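PDB 3KH5: protein MJ1225, which binds AMP and ADP through its CBS domains and is probably an archaeal counterpart of the nucleotide-sensing gamma subunit of AMPK. Local coordinates for residues N210-Q213 / E219-N222. Numbering follows the deposited sequence.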
ATOM      1  N   ASN A 210     -20.764  -3.906 -13.619  1.00 79.59           N
ATOM      2  CA  ASN A 210     -21.440  -4.634 -14.687  1.00 80.71           C
ATOM      3  C   ASN A 210     -21.300  -6.170 -14.558  1.00 81.49           C
ATOM      4  O   ASN A 210     -22.317  -6.893 -14.596  1.00 81.57           O
ATOM      5  CB  ASN A 210     -21.009  -4.056 -16.056  1.00 80.67           C
ATOM      6  CG  ASN A 210     -20.606  -5.115 -17.062  1.00 80.81           C
ATOM      7  OD1 ASN A 210     -21.444  -5.844 -17.592  1.00 80.82           O
ATOM      8  ND2 ASN A 210     -19.310  -5.187 -17.350  1.00 80.85           N
ATOM      9  N   HIS A 211     -20.064  -6.655 -14.374  1.00 82.49           N
ATOM     10  CA  HIS A 211     -19.810  -8.096 -14.187  1.00 83.49           C
ATOM     11  C   HIS A 211     -20.422  -8.661 -12.914  1.00 83.99           C
ATOM     12  O   HIS A 211     -21.005  -9.740 -12.934  1.00 84.04           O
ATOM     13  CB  HIS A 211     -18.313  -8.405 -14.198  1.00 83.61           C
ATOM     14  CG  HIS A 211     -17.769  -8.694 -15.558  1.00 84.31           C
ATOM     15  ND1 HIS A 211     -17.743  -9.961 -16.099  1.00 84.85           N
ATOM     16  CD2 HIS A 211     -17.239  -7.873 -16.496  1.00 84.83           C
ATOM     17  CE1 HIS A 211     -17.219  -9.909 -17.310  1.00 85.08           C
ATOM     18  NE2 HIS A 211     -16.901  -8.654 -17.573  1.00 85.08           N
ATOM     19  N   MET A 212     -20.281  -7.922 -11.816  1.00 84.67           N
ATOM     20  CA  MET A 212     -20.759  -8.348 -10.503  1.00 85.32           C
ATOM     21  C   MET A 212     -22.262  -8.668 -10.491  1.00 85.75           C
ATOM     22  O   MET A 212     -22.689  -9.626  -9.844  1.00 85.82           O
ATOM     23  CB  MET A 212     -20.451  -7.273  -9.458  1.00 85.30           C
ATOM     24  CG  MET A 212     -18.971  -6.978  -9.221  1.00 85.30           C
ATOM     25  SD  MET A 212     -18.821  -5.585  -8.047  1.00 85.21           S
ATOM     26  CE  MET A 212     -17.101  -5.097  -8.310  1.00 85.26           C
ATOM     27  N   GLN A 213     -23.045  -7.858 -11.209  1.00 86.22           N
ATOM     28  CA  GLN A 213     -24.507  -8.011 -11.300  1.00 86.60           C
ATOM     29  C   GLN A 213     -24.912  -9.329 -11.941  1.00 86.53           C
ATOM     30  O   GLN A 213     -25.845  -9.999 -11.487  1.00 86.59           O
ATOM     31  CB  GLN A 213     -25.128  -6.866 -12.112  1.00 86.74           C
ATOM     32  CG  GLN A 213     -24.827  -5.461 -11.607  1.00 87.34           C
ATOM     33  CD  GLN A 213     -25.460  -5.149 -10.261  1.00 88.00           C
ATOM     34  OE1 GLN A 213     -25.698  -6.041  -9.445  1.00 88.15           O
ATOM     35  NE2 GLN A 213     -25.747  -3.872 -10.028  1.00 88.18           N
ATOM     36  N   GLU A 219     -14.540 -12.862 -13.893  1.00 62.43           N
ATOM     37  CA  GLU A 219     -13.833 -12.163 -14.961  1.00 59.63           C
ATOM     38  C   GLU A 219     -13.028 -10.976 -14.419  1.00 57.30           C
ATOM     39  O   GLU A 219     -12.102 -10.509 -15.082  1.00 56.97           O
ATOM     40  CB  GLU A 219     -14.779 -11.755 -16.100  1.00 59.95           C
ATOM     41  CG  GLU A 219     -14.197 -11.963 -17.512  1.00 60.92           C
ATOM     42  CD  GLU A 219     -13.883 -13.425 -17.837  1.00 62.28           C
ATOM     43  OE1 GLU A 219     -14.806 -14.267 -17.776  1.00 62.70           O
ATOM     44  OE2 GLU A 219     -12.713 -13.726 -18.163  1.00 62.71           O
ATOM     45  N   ILE A 220     -13.365 -10.514 -13.213  1.00 54.49           N
ATOM     46  CA  ILE A 220     -12.572  -9.488 -12.534  1.00 51.92           C
ATOM     47  C   ILE A 220     -11.156  -9.998 -12.259  1.00 50.41           C
ATOM     48  O   ILE A 220     -10.175  -9.353 -12.661  1.00 49.98           O
ATOM     49  CB  ILE A 220     -13.235  -8.983 -11.222  1.00 51.93           C
ATOM     50  CG1 ILE A 220     -14.599  -8.347 -11.527  1.00 51.81           C
ATOM     51  CG2 ILE A 220     -12.316  -7.979 -10.502  1.00 51.61           C
ATOM     52  CD1 ILE A 220     -15.452  -8.063 -10.290  1.00 52.00           C
ATOM     53  N   THR A 221     -11.037 -11.149 -11.600  1.00 48.78           N
ATOM     54  CA  THR A 221      -9.708 -11.675 -11.271  1.00 47.57           C
ATOM     55  C   THR A 221      -9.003 -12.387 -12.429  1.00 46.84           C
ATOM     56  O   THR A 221      -7.813 -12.699 -12.325  1.00 46.53           O
ATOM     57  CB  THR A 221      -9.710 -12.580 -10.016  1.00 47.53           C
ATOM     58  OG1 THR A 221     -10.599 -13.690 -10.212  1.00 47.62           O
ATOM     59  CG2 THR A 221     -10.117 -11.787  -8.776  1.00 47.49           C
ATOM     60  N   ASN A 222      -9.716 -12.636 -13.525  1.00 46.16           N
ATOM     61  CA  ASN A 222      -9.088 -13.218 -14.716  1.00 45.65           C
ATOM     62  C   ASN A 222      -8.428 -12.179 -15.636  1.00 45.09           C
ATOM     63  O   ASN A 222      -7.660 -12.539 -16.533  1.00 45.00           O
ATOM     64  CB  ASN A 222     -10.077 -14.102 -15.492  1.00 45.84           C
ATOM     65  CG  ASN A 222     -10.269 -15.472 -14.851  1.00 46.37           C
ATOM     66  OD1 ASN A 222      -9.321 -16.085 -14.357  1.00 46.96           O
ATOM     67  ND2 ASN A 222     -11.505 -15.961 -14.872  1.00 47.07           N
TER
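Met212 and Ile220 reach each other because Met212 CG (chi1 -63°) and Ile220 CG1 both lie beside the backbone N, anti to the carbonyl carbon, and the isoleucine then runs straight on to CD1 (chi2 169°). That terminal methyl settles against the methionine, 3.8 Å from Met212 CG, while Met212 CE closes to 3.9 Å of the same Ile220 CD1, so one methyl meets both carbons bonded to Met212 SD. The two side chains cross at about a right angle. Beside this pair, the imidazole of His211 leans on the aliphatic root of Glu219, with His211 CE1 3.3 Å from Glu219 CB and 3.7 Å from Glu219 CG. Glu219 bends at chi2 and carries its carboxylate away; Glu219 OE1 is 5.5 Å from His211 ND1, and the carboxylate plane is turned 53° from the imidazole. Trp207, one turn earlier on helix 206-213, meets the imidazole with its own ring. An alanine in place of His211 would probably open a gap beside Glu219 CB and deprive Trp207 of its ring neighbour. The contact thus packs helix 206-213 against the short, weakly bonded helix 218-222 across a brief connection, between helix 78-81, whose Phe78 and Leu79 touch Met212, and helix 167-177, where Thr221 packs on Leu167 and Lys168. Its chemistry is van der Waals packing, the buried Met212 and Ile220 meeting through carbon, and any attraction between histidine and glutamate would be at most a long-range electrostatic one.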